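Long-range contact in citrate synthase (Mycobacterium tuberculosis, PDB 4TVM), which catalyses the condensation of oxaloacetate with acetyl-CoA and water to give citrate and CoA, an entry step of the Krebs cycle: residues Ile110-Lys121 with Phe187-Leu196. Numbering follows the deposited sequence.
Sequences IQRHTMLHEDLK and FLYPDNSLTL
Tyr189 meets Met115 and Glu118 with the edge of its ring, while Lys121 crosses its hydroxyl end at about a right angle. The hydroxyl donates to Glu118 OE1, with OH and OE1 2.7 Å apart, and accepts from Lys121 NZ, 3.1 Å from OH. It reaches the carboxylate from above its plane, 37° out. A phenol suits this place because one oxygen can donate to a carboxylate and accept from an ammonium at once. Lys121 slides past Phe187 in the opposite direction, its chi1 of -163° turning CG away from its own N and to the edge of that ring, 4.1 Å from CD2; its methylenes run on toward the Tyr189 hydroxyl. Met115 CG lies on the same Tyr189 edge as Glu118 OE1, nearer the ring's attachment, and its sulfur makes an oblique Met-aromatic contact. Further along, Pro190 CG packs on Thr114 OG1, and Ile110 CG2 meets Leu196 CD1 at 4.1 Å, two buried aliphatic side chains crossing at about a right angle, with Ile110 also resting on Ala169 of helix 159-182. The contact thus joins the link between helices 100-111 and 118-122 to the loop leading into helix 196-205. Donating to the carboxylate probably polarises the hydroxyl, making its oxygen a better acceptor for the Lys121 ammonium and linking the two charges.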
ATOM      1  N   ILE A 110      13.104  19.555  12.749  1.00 44.38           N
ATOM      2  CA  ILE A 110      11.765  19.014  12.933  1.00 41.19           C
ATOM      3  C   ILE A 110      10.888  20.019  13.670  1.00 44.84           C
ATOM      4  O   ILE A 110       9.693  20.105  13.403  1.00 45.00           O
ATOM      5  CB  ILE A 110      11.802  17.697  13.743  1.00 40.78           C
ATOM      6  CG1 ILE A 110      12.465  16.592  12.936  1.00 40.12           C
ATOM      7  CG2 ILE A 110      10.404  17.250  14.154  1.00 41.92           C
ATOM      8  CD1 ILE A 110      12.825  15.385  13.773  1.00 41.32           C
ATOM      9  N   GLN A 111      11.454  20.764  14.613  1.00 45.98           N
ATOM     10  CA  GLN A 111      10.617  21.595  15.483  1.00 52.75           C
ATOM     11  C   GLN A 111      10.023  22.740  14.687  1.00 55.20           C
ATOM     12  O   GLN A 111       8.962  23.254  15.019  1.00 59.79           O
ATOM     13  CB  GLN A 111      11.413  22.124  16.690  1.00 54.84           C
ATOM     14  CG  GLN A 111      10.606  22.242  17.972  1.00 59.16           C
ATOM     15  CD  GLN A 111       9.950  20.930  18.395  1.00 62.37           C
ATOM     16  OE1 GLN A 111       8.741  20.867  18.615  1.00 63.13           O
ATOM     17  NE2 GLN A 111      10.746  19.877  18.508  1.00 66.18           N
ATOM     18  N   ARG A 112      10.698  23.124  13.612  1.00 56.93           N
ATOM     19  CA  ARG A 112      10.259  24.269  12.825  1.00 57.76           C
ATOM     20  C   ARG A 112       9.350  23.865  11.642  1.00 48.45           C
ATOM     21  O   ARG A 112       8.927  24.731  10.902  1.00 50.41           O
ATOM     22  CB  ARG A 112      11.471  25.166  12.414  1.00 59.07           C
ATOM     23  CG  ARG A 112      12.524  24.521  11.512  1.00 66.71           C
ATOM     24  CD  ARG A 112      13.811  25.360  11.361  1.00 68.36           C
ATOM     25  NE  ARG A 112      14.732  24.758  10.372  1.00 70.79           N
ATOM     26  CZ  ARG A 112      14.552  24.758   9.041  1.00 65.19           C
ATOM     27  NH1 ARG A 112      13.494  25.345   8.511  1.00 68.26           N
ATOM     28  NH2 ARG A 112      15.436  24.173   8.223  1.00 60.38           N
ATOM     29  N   HIS A 113       9.001  22.582  11.514  1.00 42.65           N
ATOM     30  CA  HIS A 113       8.090  22.107  10.445  1.00 43.96           C
ATOM     31  C   HIS A 113       6.810  21.412  10.921  1.00 42.66           C
ATOM     32  O   HIS A 113       6.174  20.667  10.158  1.00 40.18           O
ATOM     33  CB  HIS A 113       8.823  21.142   9.495  1.00 47.99           C
ATOM     34  CG  HIS A 113       9.822  21.807   8.600  1.00 48.96           C
ATOM     35  ND1 HIS A 113      11.038  22.266   9.057  1.00 51.48           N
ATOM     36  CD2 HIS A 113       9.788  22.087   7.279  1.00 49.27           C
ATOM     37  CE1 HIS A 113      11.709  22.804   8.054  1.00 51.34           C
ATOM     38  NE2 HIS A 113      10.974  22.704   6.963  1.00 51.87           N
ATOM     39  N   THR A 114       6.403  21.674  12.156  1.00 41.58           N
ATOM     40  CA  THR A 114       5.283  20.966  12.739  1.00 37.65           C
ATOM     41  C   THR A 114       3.949  21.564  12.404  1.00 42.30           C
ATOM     42  O   THR A 114       2.909  20.935  12.648  1.00 47.12           O
ATOM     43  CB  THR A 114       5.362  20.951  14.261  1.00 33.96           C
ATOM     44  OG1 THR A 114       5.645  22.267  14.712  1.00 39.89           O
ATOM     45  CG2 THR A 114       6.436  19.995  14.749  1.00 31.72           C
ATOM     46  N   MET A 115       3.949  22.793  11.905  1.00 44.80           N
ATOM     47  CA  MET A 115       2.704  23.424  11.523  1.00 44.59           C
ATOM     48  C   MET A 115       2.361  22.987  10.110  1.00 41.70           C
ATOM     49  O   MET A 115       3.226  23.008   9.245  1.00 42.72           O
ATOM     50  CB  MET A 115       2.832  24.934  11.575  1.00 50.88           C
ATOM     51  CG  MET A 115       1.545  25.609  12.016  1.00 59.20           C
ATOM     52  SD  MET A 115       1.675  27.379  12.268  1.00 69.16           S
ATOM     53  CE  MET A 115       2.574  27.396  13.835  1.00 68.14           C
ATOM     54  N   LEU A 116       1.117  22.559   9.911  1.00 38.21           N
ATOM     55  CA  LEU A 116       0.549  22.334   8.593  1.00 37.23           C
ATOM     56  C   LEU A 116       0.169  23.653   7.946  1.00 37.62           C
ATOM     57  O   LEU A 116      -0.221  24.614   8.625  1.00 39.58           O
ATOM     58  CB  LEU A 116      -0.771  21.556   8.672  1.00 35.98           C
ATOM     59  CG  LEU A 116      -0.954  20.390   9.611  1.00 34.45           C
ATOM     60  CD1 LEU A 116      -2.345  19.817   9.424  1.00 37.96           C
ATOM     61  CD2 LEU A 116       0.078  19.329   9.343  1.00 35.97           C
ATOM     62  N   HIS A 117       0.245  23.670   6.628  1.00 39.05           N
ATOM     63  CA  HIS A 117      -0.471  24.662   5.805  1.00 40.00           C
ATOM     64  C   HIS A 117      -1.883  24.837   6.325  1.00 40.52           C
ATOM     65  O   HIS A 117      -2.615  23.845   6.453  1.00 37.63           O
ATOM     66  CB  HIS A 117      -0.557  24.187   4.334  1.00 37.44           C
ATOM     67  CG  HIS A 117      -0.728  25.304   3.357  1.00 39.19           C
ATOM     68  ND1 HIS A 117      -1.943  25.920   3.137  1.00 39.87           N
ATOM     69  CD2 HIS A 117       0.159  25.925   2.547  1.00 37.16           C
ATOM     70  CE1 HIS A 117      -1.798  26.870   2.235  1.00 36.78           C
ATOM     71  NE2 HIS A 117      -0.527  26.897   1.869  1.00 37.25           N
ATOM     72  N   GLU A 118      -2.269  26.084   6.606  1.00 41.55           N
ATOM     73  CA  GLU A 118      -3.630  26.391   7.060  1.00 46.79           C
ATOM     74  C   GLU A 118      -4.759  25.733   6.242  1.00 50.61           C
ATOM     75  O   GLU A 118      -5.796  25.352   6.814  1.00 50.09           O
ATOM     76  CB  GLU A 118      -3.867  27.896   7.071  1.00 50.06           C
ATOM     77  CG  GLU A 118      -3.519  28.563   8.388  1.00 50.97           C
ATOM     78  CD  GLU A 118      -4.414  28.084   9.497  1.00 50.09           C
ATOM     79  OE1 GLU A 118      -3.907  27.366  10.382  1.00 46.81           O
ATOM     80  OE2 GLU A 118      -5.621  28.391   9.457  1.00 50.98           O
ATOM     81  N   ASP A 119      -4.592  25.644   4.919  1.00 44.65           N
ATOM     82  CA  ASP A 119      -5.564  24.929   4.087  1.00 42.72           C
ATOM     83  C   ASP A 119      -5.632  23.437   4.398  1.00 41.17           C
ATOM     84  O   ASP A 119      -6.710  22.831   4.382  1.00 36.13           O
ATOM     85  CB  ASP A 119      -5.269  25.111   2.616  1.00 45.00           C
ATOM     86  CG  ASP A 119      -5.600  26.486   2.111  1.00 45.44           C
ATOM     87  OD1 ASP A 119      -6.023  27.366   2.887  1.00 49.94           O
ATOM     88  OD2 ASP A 119      -5.414  26.687   0.898  1.00 51.84           O
ATOM     89  N   LEU A 120      -4.478  22.844   4.681  1.00 42.65           N
ATOM     90  CA  LEU A 120      -4.424  21.439   5.083  1.00 39.33           C
ATOM     91  C   LEU A 120      -5.006  21.262   6.443  1.00 35.03           C
ATOM     92  O   LEU A 120      -5.641  20.257   6.726  1.00 42.82           O
ATOM     93  CB  LEU A 120      -3.014  20.872   5.054  1.00 39.17           C
ATOM     94  CG  LEU A 120      -3.018  19.373   5.369  1.00 41.50           C
ATOM     95  CD1 LEU A 120      -3.739  18.611   4.282  1.00 41.58           C
ATOM     96  CD2 LEU A 120      -1.618  18.815   5.577  1.00 43.99           C
ATOM     97  N   LYS A 121      -4.841  22.253   7.284  1.00 35.56           N
ATOM     98  CA  LYS A 121      -5.589  22.291   8.554  1.00 34.58           C
ATOM     99  C   LYS A 121      -7.077  22.337   8.328  1.00 33.96           C
ATOM    100  O   LYS A 121      -7.799  21.530   8.879  1.00 34.14           O
ATOM    101  CB  LYS A 121      -5.186  23.511   9.353  1.00 37.15           C
ATOM    102  CG  LYS A 121      -5.554  23.448  10.814  1.00 39.51           C
ATOM    103  CD  LYS A 121      -5.578  24.837  11.415  1.00 42.13           C
ATOM    104  CE  LYS A 121      -5.839  24.798  12.909  1.00 42.16           C
ATOM    105  NZ  LYS A 121      -6.865  25.788  13.292  1.00 41.76           N
ATOM    106  N   PHE A 187      -8.789  22.554  17.422  1.00 42.60           N
ATOM    107  CA  PHE A 187      -7.411  22.174  17.222  1.00 42.93           C
ATOM    108  C   PHE A 187      -6.599  23.213  17.935  1.00 44.73           C
ATOM    109  O   PHE A 187      -6.954  24.369  17.914  1.00 53.54           O
ATOM    110  CB  PHE A 187      -7.007  22.172  15.763  1.00 37.32           C
ATOM    111  CG  PHE A 187      -7.739  21.171  14.904  1.00 38.71           C
ATOM    112  CD1 PHE A 187      -8.682  20.269  15.415  1.00 41.98           C
ATOM    113  CD2 PHE A 187      -7.452  21.110  13.560  1.00 37.15           C
ATOM    114  CE1 PHE A 187      -9.310  19.349  14.572  1.00 40.89           C
ATOM    115  CE2 PHE A 187      -8.077  20.205  12.736  1.00 38.47           C
ATOM    116  CZ  PHE A 187      -9.004  19.320  13.239  1.00 37.81           C
ATOM    117  N   LEU A 188      -5.500  22.803  18.558  1.00 48.83           N
ATOM    118  CA  LEU A 188      -4.480  23.750  19.054  1.00 44.93           C
ATOM    119  C   LEU A 188      -3.346  23.852  18.044  1.00 42.05           C
ATOM    120  O   LEU A 188      -3.347  23.135  17.048  1.00 36.64           O
ATOM    121  CB  LEU A 188      -3.927  23.275  20.412  1.00 45.91           C
ATOM    122  CG  LEU A 188      -4.634  23.835  21.658  1.00 49.24           C
ATOM    123  CD1 LEU A 188      -6.136  23.795  21.472  1.00 47.39           C
ATOM    124  CD2 LEU A 188      -4.244  23.097  22.946  1.00 49.24           C
ATOM    125  N   TYR A 189      -2.367  24.726  18.314  1.00 41.44           N
ATOM    126  CA  TYR A 189      -1.142  24.798  17.515  1.00 40.77           C
ATOM    127  C   TYR A 189       0.088  24.334  18.282  1.00 39.57           C
ATOM    128  O   TYR A 189       0.043  24.284  19.479  1.00 49.18           O
ATOM    129  CB  TYR A 189      -0.928  26.209  17.038  1.00 40.27           C
ATOM    130  CG  TYR A 189      -1.884  26.604  15.956  1.00 42.71           C
ATOM    131  CD1 TYR A 189      -1.616  26.309  14.614  1.00 44.41           C
ATOM    132  CD2 TYR A 189      -3.058  27.277  16.258  1.00 40.76           C
ATOM    133  CE1 TYR A 189      -2.499  26.682  13.609  1.00 39.05           C
ATOM    134  CE2 TYR A 189      -3.929  27.657  15.278  1.00 37.80           C
ATOM    135  CZ  TYR A 189      -3.648  27.354  13.961  1.00 39.20           C
ATOM    136  OH  TYR A 189      -4.533  27.756  13.003  1.00 38.19           O
ATOM    137  N   PRO A 190       1.174  23.954  17.586  1.00 43.91           N
ATOM    138  CA  PRO A 190       2.482  23.720  18.216  1.00 48.30           C
ATOM    139  C   PRO A 190       2.984  24.839  19.128  1.00 49.24           C
ATOM    140  O   PRO A 190       2.840  26.001  18.798  1.00 48.54           O
ATOM    141  CB  PRO A 190       3.427  23.591  17.015  1.00 46.46           C
ATOM    142  CG  PRO A 190       2.577  23.000  15.948  1.00 44.73           C
ATOM    143  CD  PRO A 190       1.155  23.432  16.200  1.00 45.87           C
ATOM    144  N   ASP A 191       3.542  24.455  20.273  1.00 52.18           N
ATOM    145  CA  ASP A 191       4.273  25.352  21.174  1.00 52.30           C
ATOM    146  C   ASP A 191       5.768  25.115  20.932  1.00 50.41           C
ATOM    147  O   ASP A 191       6.254  24.014  21.142  1.00 50.77           O
ATOM    148  CB  ASP A 191       3.909  24.978  22.608  1.00 54.05           C
ATOM    149  CG  ASP A 191       4.358  26.008  23.636  1.00 53.92           C
ATOM    150  OD1 ASP A 191       5.257  26.838  23.359  1.00 54.32           O
ATOM    151  OD2 ASP A 191       3.772  25.979  24.737  1.00 48.57           O
ATOM    152  N   ASN A 192       6.496  26.133  20.484  1.00 52.74           N
ATOM    153  CA  ASN A 192       7.950  25.980  20.250  1.00 61.28           C
ATOM    154  C   ASN A 192       8.732  25.596  21.476  1.00 59.79           C
ATOM    155  O   ASN A 192       9.877  25.198  21.375  1.00 63.25           O
ATOM    156  CB  ASN A 192       8.590  27.258  19.684  1.00 63.40           C
ATOM    157  CG  ASN A 192       8.677  27.241  18.169  1.00 69.48           C
ATOM    158  OD1 ASN A 192       8.836  26.183  17.546  1.00 74.03           O
ATOM    159  ND2 ASN A 192       8.570  28.411  17.569  1.00 68.16           N
ATOM    160  N   SER A 193       8.102  25.707  22.633  1.00 60.92           N
ATOM    161  CA  SER A 193       8.776  25.476  23.874  1.00 57.94           C
ATOM    162  C   SER A 193       8.573  24.039  24.370  1.00 58.46           C
ATOM    163  O   SER A 193       8.849  23.753  25.529  1.00 59.77           O
ATOM    164  CB  SER A 193       8.265  26.478  24.911  1.00 58.48           C
ATOM    165  OG  SER A 193       7.276  25.915  25.759  1.00 58.18           O
ATOM    166  N   LEU A 194       8.108  23.136  23.511  1.00 51.14           N
ATOM    167  CA  LEU A 194       7.934  21.781  23.933  1.00 48.59           C
ATOM    168  C   LEU A 194       8.704  20.880  23.032  1.00 52.64           C
ATOM    169  O   LEU A 194       9.093  21.244  21.940  1.00 53.88           O
ATOM    170  CB  LEU A 194       6.484  21.366  23.863  1.00 46.79           C
ATOM    171  CG  LEU A 194       5.535  22.153  24.755  1.00 49.25           C
ATOM    172  CD1 LEU A 194       4.157  21.524  24.682  1.00 47.25           C
ATOM    173  CD2 LEU A 194       6.028  22.239  26.197  1.00 49.69           C
ATOM    174  N   THR A 195       8.886  19.681  23.546  1.00 56.00           N
ATOM    175  CA  THR A 195       9.402  18.532  22.863  1.00 48.30           C
ATOM    176  C   THR A 195       8.341  18.102  21.866  1.00 45.94           C
ATOM    177  O   THR A 195       7.196  18.495  21.996  1.00 42.17           O
ATOM    178  CB  THR A 195       9.666  17.498  23.977  1.00 50.32           C
ATOM    179  OG1 THR A 195      11.011  17.642  24.433  1.00 53.05           O
ATOM    180  CG2 THR A 195       9.469  16.129  23.575  1.00 52.64           C
ATOM    181  N   LEU A 196       8.733  17.341  20.852  1.00 42.70           N
ATOM    182  CA  LEU A 196       7.813  16.892  19.846  1.00 41.54           C
ATOM    183  C   LEU A 196       6.760  16.027  20.497  1.00 44.67           C
ATOM    184  O   LEU A 196       5.578  16.216  20.254  1.00 48.35           O
ATOM    185  CB  LEU A 196       8.528  16.082  18.770  1.00 43.02           C
ATOM    186  CG  LEU A 196       7.616  15.353  17.765  1.00 47.48           C
ATOM    187  CD1 LEU A 196       7.206  16.256  16.588  1.00 48.37           C
ATOM    188  CD2 LEU A 196       8.272  14.086  17.213  1.00 46.75           C
TER